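Local coordinates for protein choline kinase (Streptococcus pneumoniae, PDB 4R78) that probably phosphorylates choline with ATP as a choline/ethanolamine kinase family member of protein kinase-like fold, and binds AMP in this crystal, at residues 73-78 with 215-220; 144-149 with 188-193; 151-156 with 175-180; 239-244 with 262-267. All coordinates share one frame; numbering follows the deposited sequence.

Contact 1 (73-78 with 215-220)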
loop_
_atom_site.group_PDB
_atom_site.type_symbol
_atom_site.label_atom_id
_atom_site.label_comp_id
_atom_site.label_asym_id
_atom_site.label_seq_id
_atom_site.Cartn_x
_atom_site.Cartn_y
_atom_site.Cartn_z
ATOM N N LYS A 73 1.680 -15.048 4.303
ATOM C CA LYS A 73 1.435 -14.741 5.711
ATOM C C LYS A 73 1.273 -13.244 5.968
ATOM O O LYS A 73 0.856 -12.840 7.060
ATOM C CB LYS A 73 2.567 -15.306 6.577
ATOM C CG LYS A 73 2.607 -16.822 6.646
ATOM C CD LYS A 73 3.744 -17.299 7.548
ATOM C CE LYS A 73 3.660 -18.795 7.819
ATOM N NZ LYS A 73 4.002 -19.627 6.627
ATOM N N LEU A 74 1.591 -12.432 4.962
ATOM C CA LEU A 74 1.547 -10.973 5.078
ATOM C C LEU A 74 0.298 -10.382 4.440
ATOM O O LEU A 74 -0.382 -9.550 5.045
ATOM C CB LEU A 74 2.797 -10.348 4.449
ATOM C CG LEU A 74 4.134 -10.755 5.076
ATOM C CD1 LEU A 74 5.259 -10.565 4.082
ATOM C CD2 LEU A 74 4.407 -9.994 6.366
ATOM N N ILE A 75 0.019 -10.804 3.209
ATOM C CA ILE A 75 -1.162 -10.379 2.470
ATOM C C ILE A 75 -2.120 -11.564 2.412
ATOM O O ILE A 75 -1.865 -12.541 1.706
ATOM C CB ILE A 75 -0.804 -9.906 1.033
ATOM C CG1 ILE A 75 0.147 -8.697 1.079
ATOM C CG2 ILE A 75 -2.077 -9.594 0.227
ATOM C CD1 ILE A 75 0.762 -8.320 -0.266
ATOM N N ASN A 76 -3.199 -11.481 3.187
ATOM C CA ASN A 76 -4.218 -12.520 3.212
ATOM C C ASN A 76 -5.058 -12.396 1.949
ATOM O O ASN A 76 -5.878 -11.487 1.819
ATOM C CB ASN A 76 -5.077 -12.395 4.477
ATOM C CG ASN A 76 -6.112 -13.507 4.612
ATOM O OD1 ASN A 76 -6.752 -13.912 3.642
ATOM N ND2 ASN A 76 -6.309 -13.976 5.842
ATOM N N ARG A 77 -4.834 -13.316 1.014
ATOM C CA ARG A 77 -5.399 -13.206 -0.332
ATOM C C ARG A 77 -6.919 -13.222 -0.345
ATOM O O ARG A 77 -7.545 -12.459 -1.069
ATOM C CB ARG A 77 -4.829 -14.292 -1.242
ATOM C CG ARG A 77 -3.314 -14.193 -1.373
ATOM C CD ARG A 77 -2.746 -15.309 -2.214
ATOM N NE ARG A 77 -1.290 -15.354 -2.107
ATOM C CZ ARG A 77 -0.539 -16.361 -2.537
ATOM N NH1 ARG A 77 0.777 -16.320 -2.391
ATOM N NH2 ARG A 77 -1.102 -17.426 -3.094
ATOM N N GLN A 78 -7.508 -14.086 0.472
ATOM C CA GLN A 78 -8.962 -14.151 0.550
ATOM C C GLN A 78 -9.561 -12.922 1.217
ATOM O O GLN A 78 -10.577 -12.406 0.750
ATOM C CB GLN A 78 -9.406 -15.450 1.200
ATOM C CG GLN A 78 -9.189 -16.613 0.260
ATOM C CD GLN A 78 -10.076 -17.790 0.550
ATOM O OE1 GLN A 78 -10.837 -18.234 -0.312
ATOM N NE2 GLN A 78 -9.976 -18.318 1.760
ATOM N N TRP A 215 -5.042 -2.019 -3.391
ATOM C CA TRP A 215 -5.594 -2.186 -2.056
ATOM C C TRP A 215 -5.140 -3.482 -1.375
ATOM O O TRP A 215 -5.796 -3.951 -0.446
ATOM C CB TRP A 215 -7.125 -2.129 -2.140
ATOM C CG TRP A 215 -7.641 -0.780 -2.556
ATOM C CD1 TRP A 215 -7.591 -0.225 -3.803
ATOM C CD2 TRP A 215 -8.277 0.183 -1.714
ATOM N NE1 TRP A 215 -8.158 1.028 -3.792
ATOM C CE2 TRP A 215 -8.587 1.304 -2.519
ATOM C CE3 TRP A 215 -8.608 0.212 -0.353
ATOM C CZ2 TRP A 215 -9.220 2.442 -2.006
ATOM C CZ3 TRP A 215 -9.236 1.342 0.157
ATOM C CH2 TRP A 215 -9.540 2.439 -0.672
ATOM N N GLU A 216 -4.007 -4.037 -1.806
ATOM C CA GLU A 216 -3.524 -5.326 -1.279
ATOM C C GLU A 216 -3.304 -5.362 0.229
ATOM O O GLU A 216 -3.345 -6.431 0.834
ATOM C CB GLU A 216 -2.234 -5.770 -1.982
ATOM C CG GLU A 216 -2.442 -6.343 -3.381
ATOM C CD GLU A 216 -3.010 -5.328 -4.362
ATOM O OE1 GLU A 216 -2.507 -4.184 -4.390
ATOM O OE2 GLU A 216 -3.964 -5.680 -5.090
ATOM N N TYR A 217 -3.057 -4.199 0.829
ATOM C CA TYR A 217 -2.815 -4.124 2.267
ATOM C C TYR A 217 -4.033 -3.675 3.059
ATOM O O TYR A 217 -3.974 -3.598 4.293
ATOM C CB TYR A 217 -1.620 -3.214 2.556
ATOM C CG TYR A 217 -0.333 -3.726 1.952
ATOM C CD1 TYR A 217 0.438 -4.682 2.614
ATOM C CD2 TYR A 217 0.100 -3.270 0.708
ATOM C CE1 TYR A 217 1.617 -5.164 2.054
ATOM C CE2 TYR A 217 1.278 -3.743 0.140
ATOM C CZ TYR A 217 2.028 -4.689 0.820
ATOM O OH TYR A 217 3.197 -5.156 0.260
ATOM N N SER A 218 -5.136 -3.408 2.359
ATOM C CA SER A 218 -6.319 -2.821 3.002
ATOM C C SER A 218 -6.810 -3.653 4.186
ATOM O O SER A 218 -6.812 -4.891 4.152
ATOM C CB SER A 218 -7.451 -2.553 1.996
ATOM O OG SER A 218 -8.085 -3.750 1.563
ATOM N N SER A 219 -7.222 -2.954 5.237
ATOM C CA SER A 219 -7.490 -3.581 6.515
ATOM C C SER A 219 -8.201 -2.589 7.414
ATOM O O SER A 219 -8.193 -1.381 7.149
ATOM C CB SER A 219 -6.163 -3.995 7.164
ATOM O OG SER A 219 -6.377 -4.784 8.314
ATOM N N MET A 220 -8.824 -3.099 8.471
ATOM C CA MET A 220 -9.362 -2.234 9.515
ATOM C C MET A 220 -8.211 -1.713 10.369
ATOM O O MET A 220 -7.376 -2.487 10.853
ATOM C CB MET A 220 -10.387 -2.973 10.376
ATOM C CG MET A 220 -11.557 -3.548 9.586
ATOM S SD MET A 220 -12.502 -2.295 8.707
ATOM C CE MET A 220 -13.478 -1.626 10.059
HETATM O O HOH W 1 -2.426 -7.327 3.428
#

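Contact 2 (144-149 with 188-193)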
loop_
_atom_site.group_PDB
_atom_site.type_symbol
_atom_site.label_atom_id
_atom_site.label_comp_id
_atom_site.label_asym_id
_atom_site.label_seq_id
_atom_site.Cartn_x
_atom_site.Cartn_y
_atom_site.Cartn_z
ATOM N N ARG A 144 -12.259 -7.299 5.770
ATOM C CA ARG A 144 -11.598 -8.441 6.370
ATOM C C ARG A 144 -10.131 -8.104 6.584
ATOM O O ARG A 144 -9.445 -7.642 5.665
ATOM C CB ARG A 144 -11.771 -9.688 5.506
ATOM C CG ARG A 144 -13.115 -10.366 5.726
ATOM C CD ARG A 144 -13.312 -11.579 4.826
ATOM N NE ARG A 144 -12.209 -12.530 4.925
ATOM C CZ ARG A 144 -12.211 -13.747 4.388
ATOM N NH1 ARG A 144 -13.271 -14.185 3.715
ATOM N NH2 ARG A 144 -11.149 -14.531 4.528
ATOM N N GLY A 145 -9.669 -8.321 7.809
ATOM C CA GLY A 145 -8.319 -7.964 8.206
ATOM C C GLY A 145 -8.339 -6.936 9.318
ATOM O O GLY A 145 -9.039 -5.924 9.235
ATOM N N GLU A 146 -7.570 -7.210 10.365
ATOM C CA GLU A 146 -7.415 -6.288 11.482
ATOM C C GLU A 146 -5.943 -5.928 11.582
ATOM O O GLU A 146 -5.130 -6.740 12.042
ATOM C CB GLU A 146 -7.891 -6.932 12.789
ATOM C CG GLU A 146 -9.359 -7.350 12.792
ATOM C CD GLU A 146 -10.307 -6.164 12.830
ATOM O OE1 GLU A 146 -10.101 -5.256 13.664
ATOM O OE2 GLU A 146 -11.261 -6.142 12.026
ATOM N N PHE A 147 -5.597 -4.717 11.140
ATOM C CA PHE A 147 -4.197 -4.315 11.096
ATOM C C PHE A 147 -3.612 -4.149 12.492
ATOM O O PHE A 147 -4.120 -3.388 13.319
ATOM C CB PHE A 147 -3.971 -3.058 10.248
ATOM C CG PHE A 147 -2.567 -2.940 9.723
ATOM C CD1 PHE A 147 -2.194 -3.585 8.549
ATOM C CD2 PHE A 147 -1.607 -2.210 10.415
ATOM C CE1 PHE A 147 -0.891 -3.492 8.060
ATOM C CE2 PHE A 147 -0.305 -2.115 9.936
ATOM C CZ PHE A 147 0.056 -2.755 8.756
ATOM N N ALA A 148 -2.546 -4.899 12.738
ATOM C CA ALA A 148 -1.878 -4.909 14.025
ATOM C C ALA A 148 -0.403 -4.626 13.752
ATOM O O ALA A 148 0.362 -5.545 13.446
ATOM C CB ALA A 148 -2.069 -6.262 14.698
ATOM N N PRO A 149 -0.000 -3.340 13.834
ATOM C CA PRO A 149 1.339 -2.910 13.409
ATOM C C PRO A 149 2.483 -3.633 14.124
ATOM O O PRO A 149 3.513 -3.912 13.518
ATOM C CB PRO A 149 1.358 -1.418 13.766
ATOM C CG PRO A 149 -0.078 -1.015 13.799
ATOM C CD PRO A 149 -0.801 -2.207 14.339
ATOM N N VAL A 188 -7.215 3.547 20.144
ATOM C CA VAL A 188 -7.075 3.267 18.712
ATOM C C VAL A 188 -8.447 3.066 18.072
ATOM O O VAL A 188 -9.278 2.310 18.580
ATOM C CB VAL A 188 -6.158 2.034 18.459
ATOM C CG1 VAL A 188 -6.050 1.712 16.970
ATOM C CG2 VAL A 188 -4.767 2.277 19.044
ATOM N N ASP A 189 -8.671 3.758 16.961
ATOM C CA ASP A 189 -9.926 3.662 16.229
ATOM C C ASP A 189 -9.851 2.552 15.186
ATOM O O ASP A 189 -8.765 2.071 14.855
ATOM C CB ASP A 189 -10.281 5.016 15.605
ATOM C CG ASP A 189 -10.456 6.109 16.651
ATOM O OD1 ASP A 189 -11.274 5.927 17.581
ATOM O OD2 ASP A 189 -9.772 7.147 16.556
ATOM N N ARG A 190 -11.011 2.135 14.690
ATOM C CA ARG A 190 -11.102 0.985 13.807
ATOM C C ARG A 190 -12.017 1.291 12.624
ATOM O O ARG A 190 -13.249 1.265 12.744
ATOM C CB ARG A 190 -11.595 -0.230 14.592
ATOM C CG ARG A 190 -11.674 -1.500 13.786
ATOM C CD ARG A 190 -12.171 -2.659 14.634
ATOM N NE ARG A 190 -12.477 -3.819 13.803
ATOM C CZ ARG A 190 -13.643 -4.028 13.197
ATOM N NH1 ARG A 190 -14.645 -3.164 13.329
ATOM N NH2 ARG A 190 -13.811 -5.113 12.456
ATOM N N LYS A 191 -11.399 1.594 11.485
ATOM C CA LYS A 191 -12.124 1.968 10.272
ATOM C C LYS A 191 -11.475 1.318 9.055
ATOM O O LYS A 191 -10.306 0.926 9.097
ATOM C CB LYS A 191 -12.129 3.492 10.088
ATOM C CG LYS A 191 -12.697 4.295 11.262
ATOM C CD LYS A 191 -14.211 4.279 11.294
ATOM C CE LYS A 191 -14.736 5.156 12.424
ATOM N NZ LYS A 191 -16.204 5.007 12.602
ATOM N N SER A 192 -12.238 1.213 7.968
ATOM C CA SER A 192 -11.698 0.741 6.698
ATOM C C SER A 192 -10.590 1.674 6.210
ATOM O O SER A 192 -10.814 2.874 6.032
ATOM C CB SER A 192 -12.820 0.650 5.666
ATOM O OG SER A 192 -13.529 1.872 5.581
ATOM N N CYS A 193 -9.391 1.114 6.023
ATOM C CA CYS A 193 -8.214 1.877 5.573
ATOM C C CYS A 193 -7.558 1.242 4.352
ATOM O O CYS A 193 -7.657 0.030 4.147
ATOM C CB CYS A 193 -7.163 1.967 6.682
ATOM S SG CYS A 193 -7.619 2.951 8.134
#

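Contact 3 (151-156 with 175-180)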
loop_
_atom_site.group_PDB
_atom_site.type_symbol
_atom_site.label_atom_id
_atom_site.label_comp_id
_atom_site.label_asym_id
_atom_site.label_seq_id
_atom_site.Cartn_x
_atom_site.Cartn_y
_atom_site.Cartn_z
ATOM N N GLU A 151 2.296 -6.693 15.613
ATOM C CA GLU A 151 2.274 -8.051 15.075
ATOM C C GLU A 151 2.906 -8.095 13.679
ATOM O O GLU A 151 3.569 -9.070 13.319
ATOM C CB GLU A 151 0.843 -8.585 15.000
ATOM C CG GLU A 151 0.220 -8.977 16.334
ATOM C CD GLU A 151 -1.203 -9.501 16.181
ATOM O OE1 GLU A 151 -2.006 -9.342 17.126
ATOM O OE2 GLU A 151 -1.524 -10.066 15.110
ATOM N N GLU A 152 2.700 -7.033 12.898
ATOM C CA GLU A 152 3.261 -6.952 11.551
ATOM C C GLU A 152 4.788 -6.967 11.580
ATOM O O GLU A 152 5.421 -7.666 10.787
ATOM C CB GLU A 152 2.748 -5.710 10.815
ATOM C CG GLU A 152 2.996 -5.727 9.307
ATOM C CD GLU A 152 1.899 -6.427 8.515
ATOM O OE1 GLU A 152 1.869 -6.250 7.279
ATOM O OE2 GLU A 152 1.063 -7.137 9.113
ATOM N N ILE A 153 5.374 -6.202 12.499
ATOM C CA ILE A 153 6.819 -6.244 12.720
ATOM C C ILE A 153 7.293 -7.682 12.958
ATOM O O ILE A 153 8.251 -8.136 12.332
ATOM C CB ILE A 153 7.240 -5.320 13.894
ATOM C CG1 ILE A 153 7.051 -3.851 13.501
ATOM C CG2 ILE A 153 8.695 -5.583 14.313
ATOM C CD1 ILE A 153 6.950 -2.892 14.679
ATOM N N LYS A 154 6.603 -8.399 13.843
ATOM C CA LYS A 154 6.972 -9.779 14.176
ATOM C C LYS A 154 6.864 -10.727 12.985
ATOM O O LYS A 154 7.658 -11.656 12.859
ATOM C CB LYS A 154 6.141 -10.300 15.353
ATOM C CG LYS A 154 6.409 -9.577 16.661
ATOM C CD LYS A 154 5.614 -10.185 17.799
ATOM C CE LYS A 154 5.846 -9.422 19.092
ATOM N NZ LYS A 154 5.224 -10.126 20.251
ATOM N N LYS A 155 5.886 -10.484 12.113
ATOM C CA LYS A 155 5.718 -11.304 10.914
ATOM C C LYS A 155 6.941 -11.218 10.002
ATOM O O LYS A 155 7.448 -12.240 9.541
ATOM C CB LYS A 155 4.450 -10.922 10.148
ATOM C CG LYS A 155 3.159 -11.313 10.842
ATOM C CD LYS A 155 1.969 -11.104 9.917
ATOM C CE LYS A 155 0.704 -11.722 10.491
ATOM N NZ LYS A 155 -0.491 -11.389 9.659
ATOM N N TYR A 156 7.418 -9.997 9.757
ATOM C CA TYR A 156 8.627 -9.801 8.955
ATOM C C TYR A 156 9.862 -10.393 9.631
ATOM O O TYR A 156 10.706 -10.996 8.969
ATOM C CB TYR A 156 8.839 -8.321 8.609
ATOM C CG TYR A 156 7.897 -7.828 7.538
ATOM C CD1 TYR A 156 8.063 -8.217 6.207
ATOM C CD2 TYR A 156 6.829 -6.989 7.848
ATOM C CE1 TYR A 156 7.192 -7.778 5.214
ATOM C CE2 TYR A 156 5.956 -6.539 6.862
ATOM C CZ TYR A 156 6.144 -6.940 5.547
ATOM O OH TYR A 156 5.277 -6.507 4.568
ATOM N N ALA A 175 12.164 0.712 21.605
ATOM C CA ALA A 175 11.575 2.050 21.563
ATOM C C ALA A 175 10.309 2.070 20.703
ATOM O O ALA A 175 9.318 2.698 21.066
ATOM C CB ALA A 175 12.588 3.077 21.067
ATOM N N VAL A 176 10.347 1.373 19.569
ATOM C CA VAL A 176 9.173 1.257 18.700
ATOM C C VAL A 176 8.029 0.529 19.420
ATOM O O VAL A 176 6.891 1.011 19.427
ATOM C CB VAL A 176 9.522 0.578 17.354
ATOM C CG1 VAL A 176 8.254 0.265 16.554
ATOM C CG2 VAL A 176 10.445 1.470 16.541
ATOM N N PHE A 177 8.337 -0.606 20.046
ATOM C CA PHE A 177 7.318 -1.381 20.764
ATOM C C PHE A 177 6.737 -0.653 21.981
ATOM O O PHE A 177 5.634 -0.979 22.427
ATOM C CB PHE A 177 7.847 -2.768 21.158
ATOM C CG PHE A 177 7.686 -3.814 20.081
ATOM C CD1 PHE A 177 6.548 -4.615 20.031
ATOM C CD2 PHE A 177 8.675 -4.002 19.121
ATOM C CE1 PHE A 177 6.399 -5.587 19.037
ATOM C CE2 PHE A 177 8.533 -4.972 18.122
ATOM C CZ PHE A 177 7.393 -5.762 18.083
ATOM N N SER A 178 7.477 0.324 22.511
ATOM C CA SER A 178 6.985 1.130 23.630
ATOM C C SER A 178 5.822 2.028 23.207
ATOM O O SER A 178 5.053 2.497 24.048
ATOM C CB SER A 178 8.109 1.967 24.255
ATOM O OG SER A 178 8.371 3.140 23.502
ATOM N N LEU A 179 5.691 2.257 21.902
ATOM C CA LEU A 179 4.614 3.089 21.368
ATOM C C LEU A 179 3.238 2.430 21.449
ATOM O O LEU A 179 2.218 3.120 21.383
ATOM C CB LEU A 179 4.928 3.518 19.929
ATOM C CG LEU A 179 6.211 4.340 19.743
ATOM C CD1 LEU A 179 6.531 4.527 18.265
ATOM C CD2 LEU A 179 6.137 5.688 20.459
ATOM N N GLU A 180 3.214 1.104 21.596
ATOM C CA GLU A 180 1.955 0.361 21.709
ATOM C C GLU A 180 1.123 0.834 22.904
ATOM O O GLU A 180 -0.090 1.030 22.780
ATOM C CB GLU A 180 2.207 -1.152 21.784
ATOM C CG GLU A 180 0.935 -1.999 21.697
ATOM C CD GLU A 180 1.192 -3.483 21.473
ATOM O OE1 GLU A 180 2.335 -3.955 21.660
ATOM O OE2 GLU A 180 0.230 -4.190 21.111
#

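Contact 4 (239-244 with 262-267)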
loop_
_atom_site.group_PDB
_atom_site.type_symbol
_atom_site.label_atom_id
_atom_site.label_comp_id
_atom_site.label_asym_id
_atom_site.label_seq_id
_atom_site.Cartn_x
_atom_site.Cartn_y
_atom_site.Cartn_z
ATOM N N GLN A 239 3.239 22.854 6.133
ATOM C CA GLN A 239 2.158 23.625 5.507
ATOM C C GLN A 239 1.194 22.709 4.755
ATOM O O GLN A 239 -0.023 22.890 4.814
ATOM C CB GLN A 239 2.708 24.691 4.550
ATOM C CG GLN A 239 3.484 25.823 5.214
ATOM C CD GLN A 239 4.934 25.470 5.508
ATOM O OE1 GLN A 239 5.446 24.436 5.068
ATOM N NE2 GLN A 239 5.603 26.336 6.260
ATOM N N GLU A 240 1.747 21.728 4.046
ATOM C CA GLU A 240 0.938 20.775 3.294
ATOM C C GLU A 240 0.152 19.842 4.210
ATOM O O GLU A 240 -1.009 19.550 3.932
ATOM C CB GLU A 240 1.809 19.994 2.312
ATOM C CG GLU A 240 2.226 20.849 1.121
ATOM C CD GLU A 240 3.525 20.414 0.469
ATOM O OE1 GLU A 240 4.154 19.423 0.905
ATOM O OE2 GLU A 240 3.923 21.086 -0.497
ATOM N N GLU A 241 0.775 19.398 5.301
ATOM C CA GLU A 241 0.065 18.600 6.304
ATOM C C GLU A 241 -1.114 19.361 6.906
ATOM O O GLU A 241 -2.229 18.847 6.946
ATOM C CB GLU A 241 1.007 18.110 7.407
ATOM C CG GLU A 241 2.021 17.086 6.918
ATOM C CD GLU A 241 2.757 16.373 8.035
ATOM O OE1 GLU A 241 2.575 16.726 9.220
ATOM O OE2 GLU A 241 3.525 15.447 7.718
ATOM N N GLU A 242 -0.870 20.593 7.348
ATOM C CA GLU A 242 -1.919 21.409 7.964
ATOM C C GLU A 242 -3.066 21.708 7.003
ATOM O O GLU A 242 -4.240 21.614 7.378
ATOM C CB GLU A 242 -1.330 22.700 8.542
ATOM C CG GLU A 242 -0.467 22.469 9.774
ATOM C CD GLU A 242 -1.181 21.659 10.848
ATOM O OE1 GLU A 242 -2.106 22.205 11.491
ATOM O OE2 GLU A 242 -0.814 20.479 11.049
ATOM N N THR A 243 -2.725 22.046 5.761
ATOM C CA THR A 243 -3.727 22.336 4.743
ATOM C C THR A 243 -4.541 21.085 4.421
ATOM O O THR A 243 -5.767 21.147 4.351
ATOM C CB THR A 243 -3.086 22.938 3.467
ATOM O OG1 THR A 243 -2.396 24.146 3.814
ATOM C CG2 THR A 243 -4.135 23.251 2.411
ATOM N N PHE A 244 -3.868 19.949 4.247
ATOM C CA PHE A 244 -4.584 18.713 3.966
ATOM C C PHE A 244 -5.516 18.325 5.109
ATOM O O PHE A 244 -6.662 17.948 4.872
ATOM C CB PHE A 244 -3.642 17.553 3.635
ATOM C CG PHE A 244 -4.360 16.358 3.075
ATOM C CD1 PHE A 244 -4.526 16.216 1.696
ATOM C CD2 PHE A 244 -4.917 15.397 3.920
ATOM C CE1 PHE A 244 -5.218 15.128 1.172
ATOM C CE2 PHE A 244 -5.613 14.303 3.399
ATOM C CZ PHE A 244 -5.759 14.170 2.031
ATOM N N ILE A 262 3.237 8.962 15.477
ATOM C CA ILE A 262 3.515 7.585 15.884
ATOM C C ILE A 262 3.461 6.617 14.699
ATOM O O ILE A 262 4.353 5.781 14.536
ATOM C CB ILE A 262 2.575 7.131 17.032
ATOM C CG1 ILE A 262 2.914 7.906 18.313
ATOM C CG2 ILE A 262 2.684 5.624 17.262
ATOM C CD1 ILE A 262 1.882 7.802 19.430
ATOM N N TYR A 263 2.433 6.744 13.865
ATOM C CA TYR A 263 2.284 5.848 12.722
ATOM C C TYR A 263 3.367 6.029 11.661
ATOM O O TYR A 263 3.738 5.061 11.006
ATOM C CB TYR A 263 0.872 5.914 12.124
ATOM C CG TYR A 263 -0.175 5.289 13.025
ATOM C CD1 TYR A 263 0.017 4.013 13.558
ATOM C CD2 TYR A 263 -1.354 5.963 13.336
ATOM C CE1 TYR A 263 -0.930 3.428 14.391
ATOM C CE2 TYR A 263 -2.314 5.384 14.171
ATOM C CZ TYR A 263 -2.092 4.118 14.688
ATOM O OH TYR A 263 -3.028 3.533 15.510
ATOM N N LYS A 264 3.903 7.243 11.532
ATOM C CA LYS A 264 5.059 7.476 10.654
ATOM C C LYS A 264 6.240 6.602 11.090
ATOM O O LYS A 264 6.894 5.982 10.258
ATOM C CB LYS A 264 5.467 8.955 10.650
ATOM C CG LYS A 264 4.549 9.879 9.853
ATOM C CD LYS A 264 5.080 11.302 9.909
ATOM C CE LYS A 264 4.248 12.261 9.077
ATOM N NZ LYS A 264 4.648 13.674 9.352
ATOM N N ILE A 265 6.501 6.549 12.397
ATOM C CA ILE A 265 7.590 5.729 12.932
ATOM C C ILE A 265 7.340 4.242 12.687
ATOM O O ILE A 265 8.248 3.507 12.287
ATOM C CB ILE A 265 7.815 5.993 14.445
ATOM C CG1 ILE A 265 8.292 7.431 14.673
ATOM C CG2 ILE A 265 8.833 5.007 15.031
ATOM C CD1 ILE A 265 8.102 7.920 16.098
ATOM N N LEU A 266 6.100 3.810 12.907
ATOM C CA LEU A 266 5.749 2.409 12.713
ATOM C C LEU A 266 5.876 2.008 11.249
ATOM O O LEU A 266 6.337 0.914 10.946
ATOM C CB LEU A 266 4.341 2.116 13.237
ATOM C CG LEU A 266 4.123 2.212 14.749
ATOM C CD1 LEU A 266 2.702 1.845 15.099
ATOM C CD2 LEU A 266 5.082 1.312 15.495
ATOM N N GLN A 267 5.490 2.909 10.350
ATOM C CA GLN A 267 5.598 2.663 8.913
ATOM C C GLN A 267 7.046 2.542 8.450
ATOM O O GLN A 267 7.390 1.609 7.730
ATOM C CB GLN A 267 4.855 3.743 8.123
ATOM C CG GLN A 267 3.356 3.512 8.129
ATOM C CD GLN A 267 2.523 4.744 7.849
ATOM O OE1 GLN A 267 1.365 4.831 8.279
ATOM N NE2 GLN A 267 3.086 5.694 7.127
#

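Contact 1 (73-78 with 215-220)
I75 reaches from the loop ahead of helix 77-87 onto the type I turn W215-S218, where it meets E216 and Y217. Its CB points toward the turn and the side chain forks there. With CG1 anti to the carbonyl carbon (chi1 -61°), CG2 is left anti to the backbone N and comes down on the turn's backbone, 3.5 Å from E216 O. The other branch, CG1, lies 3.9 Å from Y217 CE1, approaching the phenol ring obliquely. At the tip, CD1 slides along the far end of that ring, 4.0 Å from Y217 CZ and as close to Y217 OH, while on the other residue it comes 4.3 Å from E216 CB. A water sits beside this apolar patch, 2.9 Å from E216 O, with a weaker, longer reach to L74 O.

The polar ends lead elsewhere: the E216 carboxylate forms a salt bridge with K106, and Y217 OH hydrogen-bonds a bound buffer molecule, MES. The turn follows directly on D214 of the AMP pocket. S218 OG lies among E80 and N83 of helix 77-87, within hydrogen-bonding reach of both, and Y217 meets W271 of helix 257-280 edge-to-face. I75 thus packs between this turn, E80 of helix 77-87 and F67, while L74 and Y217 make the link to helix 257-280.

Contact 2 (144-149 with 188-193)
R190 grips the carboxylate of E146 side-on, with NE and one terminal nitrogen each taking a different oxygen. R190 NE donates to E146 OE1 over 2.8 Å with an N-H...O angle of 160°, and R190 NH2 donates to E146 OE2 over 2.8 Å. Both oxygens are approached on their syn sides, and the two flat groups lie nearly coplanar, 16° apart. That is the classic bidentate salt bridge, and the pair of hydrogen bonds fixes the rotation of both end groups. The arginine gets there on a chain extended from CG to NE. The two side chains cross at about a right angle, and a bend at the second torsion of E146 (chi2 -71°) turns its carboxylate nearly into the guanidinium plane. R190 has a second acidic partner, since its NH1 forms a salt bridge with E142, so the guanidinium probably has much of its charge balanced by these two carboxylates.

Beyond the two bonds little else touches: R190 CD lies 3.5 Å from E146 OE1, and the carboxylate end of E146 also rests on the M220 side chain. Both partners are on the surface of the protein, and the contact ties the loop between helices 126-137 and 149-159 to the chain entering strand 191-193. Between these two runs the segment 215-220 is threaded: its backbone bonds to G145 and F147 on one hand and to C193 on the other, ahead of helix 223-233.

Contact 3 (151-156 with 175-180)
Helix-to-helix packing in the helical part of this protein kinase-like fold brings I153 and K154 of helix 149-159 against V176 and F177 of helix 169-177. F177 points its ring at the opposing helix, and I153 comes to meet it from the opposite direction. The two helix 149-159 side chains straddle the ring's outer end from opposite sides of its plane, each at an oblique approach. On one side I153 CG2 lies 3.9 Å from F177 CE2. On the other K154 CE sits 3.9 Å from F177 CE1, so the lysine contributes its aliphatic shaft to the packing. Its extended chain carries NZ on past the ring; the E180 carboxylate is the opposite charge in the neighbourhood, 7.0 Å off between K154 NZ and E180 OE1, and not in contact.

With CG2 anti to the backbone N, I153 gives that methyl to the ring and CD1 to V176 CG1 at 3.9 Å, crossing it obliquely. Helices 257-280 and 288-303 close over this inner side, with I270 and L273 against I153 and L300 against V176. In the residue after F177, S178 OG donates to A175 O over 2.7 Å.

Contact 4 (239-244 with 262-267)
An interhelical salt bridge joins E241 of helix 238-248 to K264 of helix 257-280, across a gap of 12.9 Å between their CA atoms. Neither helix backbone comes near the other, so the two side chains do all the spanning. They come from opposite directions and both are stretched out: each has CG anti to its own carbonyl carbon (chi1 -68° in E241, -75° in K264), with the rest of the chain straight. The ammonium ends on a single carboxylate oxygen, K264 NZ donating to E241 OE2 over 2.7 Å at that oxygen's syn lone pair. E241 OE1 remains 3.7 Å from K264 NZ, which makes the bridge one-pronged. The lysine's CE follows at 3.5 Å from E241 OE2.

Around the carboxylate stem lie F231 of helix 223-233 and F236 in the loop, so the acid leaves its helix past aromatic neighbours. One turn of helix 238-248 is further tied by T243: its N and OG1 reach Q239 O from opposite faces of the carbonyl plane, OG1 at 2.9 Å. The whole is a monodentate Glu-Lys salt bridge between two helices in the helical part of the protein kinase-like fold.

Contact 1 is buried and contact 3 partly so, and both rest on apolar packing; contacts 2 and 4 lie at the surface, and each is carried by one acid-base pair of side chains. Contacts 1 and 2 share a neighbourhood, because segment 215-220 of contact 1 is bonded through its backbone to both segments of contact 2. Contact 3 reaches contact 1 where K155 and Y156 pack on L74. Helix 257-280 ties 3 to 4, with V176 and L179 against L266, I265 and I262, and P149 of contact 2 also rests on L266. Contacts 1 and 4 do not touch, their nearest atoms being about 9 Å apart.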